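Local atomic coordinates of putative neuraminyllactose-binding hemagglutinin homolog (Helicobacter pylori, PDB entry 3BGH), a protein that is of uncertain function but, as a homolog of the neuraminyllactose-binding hemagglutinin HpaA, an outer-membrane lipoprotein, may act as a sialic-acid-binding adhesin. Residues 65-70 with 200-205; 134-139 with 207-212. All coordinates share one frame; numbering follows the deposited sequence.

Overall arrangement
Two neighbouring patches of one hydrophobic core illustrate how a long helix and its end can meet both a neighbouring helix and a sheet. In contact 1, segment 200-205 of helix 186-208 runs beside segment 65-70 of helix 54-73 in roughly the same direction; in contact 2, Leu209, just beyond the end of helix 186-208, meets strand 123-137 of the five-stranded mixed sheet. The segments alternate along the chain, 65-70, 134-139, 200-205, 207-212, so the two contacts interleave. Their centres lie about 12 Å apart, and they touch: Ile205 packs on Leu134 and Leu68 on Leu209. The two patches thus adjoin in the apolar interior, one between two helices and the other between a helix end and the sheet.

Contact 1 of 2, residues 65-70 with 200-205; sequences FLQLSS and KVMVHI
With CG anti to its carbonyl carbon and further bends at chi2 and chi3 (both -58°), the side chain of Met202 curls so that its terminal methyl reaches the neighbouring helix, where CE lies 4.0 Å from CB of Gln67. The sulfur passes more loosely by Leu68, Met202 SD being 4.4 Å from Leu68 CG. One turn on, Ile205 has CG2 anti to the backbone N, and this short branch makes the closest approach to Leu68: Ile205 CG2 stands 3.7 Å from Leu68 CD2, and the two side chains cross at about a right angle. The longer arm of Ile205 also comes near, its CD1 lying 4.3 Å from Leu68 CD1.

The example shows two helices joined by four side chains. The axes of segments 65-70 and 200-205 run in nearly the same direction, at 26° to one another, and approach no closer than 11.5 Å, a wide spacing bridged by methionine, leucine and isoleucine. Gln67 offers the aliphatic root of its side chain to this apolar patch, while its amide oxygen is engaged by the hydroxyl of Tyr198 and by the backbone N of Tyr25. On the sheet side Leu68 also rests on Leu41, and Ile205 on Ile150.

No hydrogen bond or salt bridge spans the two segments. The pairing therefore rests on van der Waals contact and the burial of apolar surface, and all four touching residues are buried; the one polar side chain among them, that of Gln67, has its amide oxygen satisfied by partners beside the contact.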
loop_
_atom_site.group_PDB
_atom_site.type_symbol
_atom_site.label_atom_id
_atom_site.label_comp_id
_atom_site.label_asym_id
_atom_site.label_seq_id
_atom_site.Cartn_x
_atom_site.Cartn_y
_atom_site.Cartn_z
ATOM N N PHE A 65 17.048 -7.376 -8.120
ATOM C CA PHE A 65 17.726 -7.001 -9.337
ATOM C C PHE A 65 18.730 -8.097 -9.738
ATOM O O PHE A 65 18.761 -8.537 -10.891
ATOM C CB PHE A 65 18.398 -5.671 -9.057
ATOM C CG PHE A 65 18.909 -4.971 -10.261
ATOM C CD1 PHE A 65 18.192 -4.975 -11.445
ATOM C CD2 PHE A 65 20.113 -4.285 -10.198
ATOM C CE1 PHE A 65 18.671 -4.307 -12.572
ATOM C CE2 PHE A 65 20.609 -3.620 -11.308
ATOM C CZ PHE A 65 19.891 -3.625 -12.504
ATOM N N LEU A 66 19.518 -8.581 -8.789
ATOM C CA LEU A 66 20.584 -9.513 -9.133
ATOM C C LEU A 66 19.969 -10.865 -9.388
ATOM O O LEU A 66 20.268 -11.511 -10.393
ATOM C CB LEU A 66 21.657 -9.599 -8.041
ATOM C CG LEU A 66 22.430 -8.322 -7.652
ATOM C CD1 LEU A 66 23.276 -8.617 -6.442
ATOM C CD2 LEU A 66 23.294 -7.769 -8.791
ATOM N N GLN A 67 19.074 -11.264 -8.499
ATOM C CA GLN A 67 18.356 -12.501 -8.640
ATOM C C GLN A 67 17.543 -12.627 -9.923
ATOM O O GLN A 67 17.486 -13.691 -10.517
ATOM C CB GLN A 67 17.473 -12.703 -7.449
ATOM C CG GLN A 67 18.256 -12.932 -6.170
ATOM C CD GLN A 67 17.692 -14.098 -5.424
ATOM O OE1 GLN A 67 16.813 -13.935 -4.566
ATOM N NE2 GLN A 67 18.136 -15.305 -5.792
ATOM N N LEU A 68 16.896 -11.555 -10.344
ATOM C CA LEU A 68 16.163 -11.599 -11.583
ATOM C C LEU A 68 17.102 -11.710 -12.770
ATOM O O LEU A 68 16.754 -12.318 -13.773
ATOM C CB LEU A 68 15.241 -10.403 -11.731
ATOM C CG LEU A 68 13.912 -10.775 -11.120
ATOM C CD1 LEU A 68 13.115 -9.508 -10.854
ATOM C CD2 LEU A 68 13.143 -11.811 -12.037
ATOM N N SER A 69 18.279 -11.103 -12.666
ATOM C CA SER A 69 19.303 -11.337 -13.678
ATOM C C SER A 69 19.712 -12.821 -13.673
ATOM O O SER A 69 19.689 -13.452 -14.730
ATOM C CB SER A 69 20.477 -10.388 -13.515
ATOM O OG SER A 69 20.074 -9.070 -13.859
ATOM N N SER A 70 19.978 -13.393 -12.494
ATOM C CA SER A 70 20.383 -14.818 -12.393
ATOM C C SER A 70 19.342 -15.773 -12.897
ATOM O O SER A 70 19.673 -16.754 -13.564
ATOM C CB SER A 70 20.733 -15.236 -10.979
ATOM O OG SER A 70 21.927 -14.609 -10.607
ATOM N N LYS A 200 7.448 -13.882 -1.535
ATOM C CA LYS A 200 6.283 -13.743 -2.411
ATOM C C LYS A 200 6.554 -13.030 -3.749
ATOM O O LYS A 200 6.034 -13.484 -4.778
ATOM C CB LYS A 200 5.093 -13.067 -1.704
ATOM C CG LYS A 200 3.805 -13.100 -2.548
ATOM C CD LYS A 200 2.641 -12.256 -1.975
ATOM C CE LYS A 200 1.313 -12.520 -2.714
ATOM N NZ LYS A 200 0.099 -11.886 -2.095
ATOM N N VAL A 201 7.329 -11.936 -3.752
ATOM C CA VAL A 201 7.618 -11.250 -5.036
ATOM C C VAL A 201 8.397 -12.180 -6.010
ATOM O O VAL A 201 8.030 -12.346 -7.175
ATOM C CB VAL A 201 8.366 -9.850 -4.884
ATOM C CG1 VAL A 201 8.741 -9.304 -6.214
ATOM C CG2 VAL A 201 7.476 -8.837 -4.188
ATOM N N MET A 202 9.474 -12.759 -5.523
ATOM C CA MET A 202 10.297 -13.603 -6.368
ATOM C C MET A 202 9.518 -14.800 -6.920
ATOM O O MET A 202 9.679 -15.131 -8.083
ATOM C CB MET A 202 11.543 -14.057 -5.614
ATOM C CG MET A 202 12.668 -13.009 -5.554
ATOM S SD MET A 202 13.244 -12.471 -7.146
ATOM C CE MET A 202 13.752 -14.028 -7.847
ATOM N N VAL A 203 8.679 -15.439 -6.101
ATOM C CA VAL A 203 7.875 -16.583 -6.535
ATOM C C VAL A 203 6.875 -16.190 -7.617
ATOM O O VAL A 203 6.679 -16.907 -8.597
ATOM C CB VAL A 203 7.059 -17.182 -5.370
ATOM C CG1 VAL A 203 6.017 -18.164 -5.890
ATOM C CG2 VAL A 203 7.955 -17.899 -4.363
ATOM N N HIS A 204 6.200 -15.066 -7.435
ATOM C CA HIS A 204 5.186 -14.677 -8.386
ATOM C C HIS A 204 5.835 -14.232 -9.681
ATOM O O HIS A 204 5.370 -14.596 -10.723
ATOM C CB HIS A 204 4.258 -13.600 -7.806
ATOM C CG HIS A 204 3.252 -14.133 -6.830
ATOM N ND1 HIS A 204 1.934 -13.728 -6.819
ATOM C CD2 HIS A 204 3.375 -15.037 -5.828
ATOM C CE1 HIS A 204 1.291 -14.366 -5.859
ATOM N NE2 HIS A 204 2.142 -15.165 -5.238
ATOM N N ILE A 205 6.905 -13.451 -9.619
ATOM C CA ILE A 205 7.555 -13.023 -10.841
ATOM C C ILE A 205 8.219 -14.185 -11.577
ATOM O O ILE A 205 8.140 -14.258 -12.787
ATOM C CB ILE A 205 8.589 -11.931 -10.631
ATOM C CG1 ILE A 205 7.920 -10.579 -10.422
ATOM C CG2 ILE A 205 9.472 -11.800 -11.893
ATOM C CD1 ILE A 205 8.894 -9.476 -9.998
#

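Contact 2 of 2, residues 134-139 with 207-212; sequences LNFVEP and KELSKK. With SO4 (sulfate ion), chain C; SO4 (sulfate ion), chain D.
A break between two helices, laid over the face of a beta-sheet, is the motif of this contact: Leu209, the first residue to leave the helical conformation after helix 186-208, brings the end of its side chain to strand 123-137. Its methyl CD2 does the touching. It comes in obliquely to the ring of Phe136, 3.4 Å from CZ and 3.6 Å from CE1, and the same Leu209 CD2 lies at a looser 4.4 Å from Leu134 CD2. Phe136 and Leu134, two residues apart on the strand, both direct their side chains to the helix-bearing face, and one leucine methyl serves both. Phe136 is placed for this by its chi1 of -65°, which sets the ring beside its own backbone N.

From Ser210 onward the contacts become polar. Ser210 is the N-cap of helix 211-223, its OG capping the backbone N of His213. The backbone N of Lys211, also at this helix start, donates to O2 of one sulfate (2.9 Å, N-H...O angle 153°), while Lys212 NZ makes a weak bond of 2.9 Å to O1 of a second. Both ions probably come from the crystallisation liquor; the first sits where the partial positive charge of a helix N-terminus would favour an anion.

Around this patch, Met214 of helix 211-223 packs on both Phe136 and Leu209. Strand 98-114 adds Leu98 and Leu100 against the phenyl ring, and strand 144-161 contributes Phe148 together with His146, whose ring meets that of Phe136 edge-to-face.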
loop_
_atom_site.group_PDB
_atom_site.type_symbol
_atom_site.label_atom_id
_atom_site.label_comp_id
_atom_site.label_asym_id
_atom_site.label_seq_id
_atom_site.Cartn_x
_atom_site.Cartn_y
_atom_site.Cartn_z
ATOM N N LEU A 134 5.342 -4.983 -11.974
ATOM C CA LEU A 134 6.297 -5.237 -13.039
ATOM C C LEU A 134 5.765 -4.785 -14.417
ATOM O O LEU A 134 4.815 -5.366 -14.920
ATOM C CB LEU A 134 6.645 -6.715 -13.051
ATOM C CG LEU A 134 7.729 -7.174 -14.033
ATOM C CD1 LEU A 134 9.004 -6.393 -13.812
ATOM C CD2 LEU A 134 7.986 -8.632 -13.811
ATOM N N ASN A 135 6.404 -3.770 -15.030
ATOM C CA ASN A 135 6.030 -3.333 -16.395
ATOM C C ASN A 135 6.835 -3.988 -17.522
ATOM O O ASN A 135 8.058 -4.080 -17.456
ATOM C CB ASN A 135 6.019 -1.790 -16.533
ATOM C CG ASN A 135 4.641 -1.172 -16.213
ATOM O OD1 ASN A 135 3.691 -1.882 -15.911
ATOM N ND2 ASN A 135 4.528 0.147 -16.323
ATOM N N PHE A 136 6.138 -4.456 -18.549
ATOM C CA PHE A 136 6.771 -5.019 -19.730
ATOM C C PHE A 136 6.739 -3.961 -20.820
ATOM O O PHE A 136 5.673 -3.552 -21.267
ATOM C CB PHE A 136 6.045 -6.297 -20.213
ATOM C CG PHE A 136 6.102 -7.453 -19.252
ATOM C CD1 PHE A 136 6.688 -8.647 -19.632
ATOM C CD2 PHE A 136 5.530 -7.370 -17.986
ATOM C CE1 PHE A 136 6.710 -9.740 -18.754
ATOM C CE2 PHE A 136 5.572 -8.467 -17.093
ATOM C CZ PHE A 136 6.164 -9.631 -17.469
ATOM N N VAL A 137 7.913 -3.517 -21.245
ATOM C CA VAL A 137 8.031 -2.368 -22.128
ATOM C C VAL A 137 8.743 -2.716 -23.437
ATOM O O VAL A 137 9.797 -3.371 -23.446
ATOM C CB VAL A 137 8.760 -1.189 -21.430
ATOM C CG1 VAL A 137 8.780 0.040 -22.327
ATOM C CG2 VAL A 137 8.119 -0.843 -20.087
ATOM N N GLU A 138 8.138 -2.276 -24.539
ATOM C CA GLU A 138 8.735 -2.348 -25.873
ATOM C C GLU A 138 9.828 -1.272 -26.008
ATOM O O GLU A 138 9.561 -0.087 -25.877
ATOM C CB GLU A 138 7.652 -2.334 -26.968
ATOM C CG GLU A 138 7.841 -1.385 -28.150
ATOM C CD GLU A 138 9.131 -1.607 -28.954
ATOM O OE1 GLU A 138 9.531 -2.775 -29.152
ATOM O OE2 GLU A 138 9.732 -0.592 -29.388
ATOM N N PRO A 139 11.083 -1.714 -26.169
ATOM C CA PRO A 139 12.299 -0.890 -26.002
ATOM C C PRO A 139 12.430 0.352 -26.882
ATOM O O PRO A 139 12.910 1.397 -26.410
ATOM C CB PRO A 139 13.436 -1.879 -26.285
ATOM C CG PRO A 139 12.829 -3.241 -25.989
ATOM C CD PRO A 139 11.406 -3.122 -26.461
ATOM N N LYS A 207 7.347 -17.242 -11.611
ATOM C CA LYS A 207 6.292 -18.002 -12.282
ATOM C C LYS A 207 5.661 -17.213 -13.431
ATOM O O LYS A 207 5.216 -17.818 -14.435
ATOM C CB LYS A 207 5.241 -18.543 -11.316
ATOM C CG LYS A 207 5.816 -19.649 -10.431
ATOM C CD LYS A 207 4.959 -19.965 -9.189
ATOM C CE LYS A 207 5.635 -21.083 -8.358
ATOM N NZ LYS A 207 4.729 -21.661 -7.308
ATOM N N GLU A 208 5.645 -15.882 -13.324
ATOM C CA GLU A 208 5.092 -15.094 -14.410
ATOM C C GLU A 208 5.983 -15.058 -15.642
ATOM O O GLU A 208 5.490 -14.915 -16.738
ATOM C CB GLU A 208 4.747 -13.654 -13.995
ATOM C CG GLU A 208 3.788 -12.957 -14.983
ATOM C CD GLU A 208 2.441 -13.727 -15.198
ATOM O OE1 GLU A 208 1.671 -13.325 -16.099
ATOM O OE2 GLU A 208 2.136 -14.714 -14.476
ATOM N N LEU A 209 7.290 -15.154 -15.452
ATOM C CA LEU A 209 8.201 -15.018 -16.559
ATOM C C LEU A 209 8.647 -16.400 -17.054
ATOM O O LEU A 209 9.812 -16.598 -17.317
ATOM C CB LEU A 209 9.420 -14.190 -16.151
ATOM C CG LEU A 209 9.321 -12.756 -15.623
ATOM C CD1 LEU A 209 10.713 -12.246 -15.276
ATOM C CD2 LEU A 209 8.655 -11.868 -16.648
ATOM N N SER A 210 7.707 -17.338 -17.171
ATOM C CA SER A 210 7.968 -18.672 -17.695
ATOM C C SER A 210 8.294 -18.657 -19.187
ATOM O O SER A 210 8.060 -17.669 -19.906
ATOM C CB SER A 210 6.745 -19.562 -17.503
ATOM O OG SER A 210 5.718 -19.173 -18.412
ATOM N N LYS A 211 8.826 -19.793 -19.631
ATOM C CA LYS A 211 9.133 -20.075 -21.038
ATOM C C LYS A 211 7.843 -19.936 -21.852
ATOM O O LYS A 211 7.826 -19.213 -22.838
ATOM C CB LYS A 211 9.742 -21.490 -21.138
ATOM C CG LYS A 211 10.458 -21.900 -22.444
ATOM C CD LYS A 211 10.270 -23.464 -22.654
ATOM C CE LYS A 211 11.388 -24.120 -23.467
ATOM N NZ LYS A 211 11.093 -25.581 -23.781
ATOM N N LYS A 212 6.755 -20.562 -21.427
ATOM C CA LYS A 212 5.496 -20.415 -22.180
ATOM C C LYS A 212 5.057 -18.935 -22.358
ATOM O O LYS A 212 4.677 -18.517 -23.456
ATOM C CB LYS A 212 4.364 -21.255 -21.571
ATOM C CG LYS A 212 3.090 -21.272 -22.453
ATOM C CD LYS A 212 2.105 -22.399 -22.081
ATOM C CE LYS A 212 1.335 -22.027 -20.826
ATOM N NZ LYS A 212 0.970 -23.169 -19.903
HETATM S S SO4 C . 9.922 -22.435 -17.297
HETATM O O1 SO4 C . 9.623 -23.537 -16.395
HETATM O O2 SO4 C . 8.738 -22.224 -18.136
HETATM O O3 SO4 C . 10.283 -21.273 -16.505
HETATM O O4 SO4 C . 11.075 -22.709 -18.164
HETATM S S SO4 D . -0.728 -19.871 -18.624
HETATM O O1 SO4 D . 0.203 -20.931 -18.247
HETATM O O2 SO4 D . -0.633 -19.541 -20.059
HETATM O O3 SO4 D . -2.079 -20.329 -18.317
HETATM O O4 SO4 D . -0.498 -18.683 -17.809
#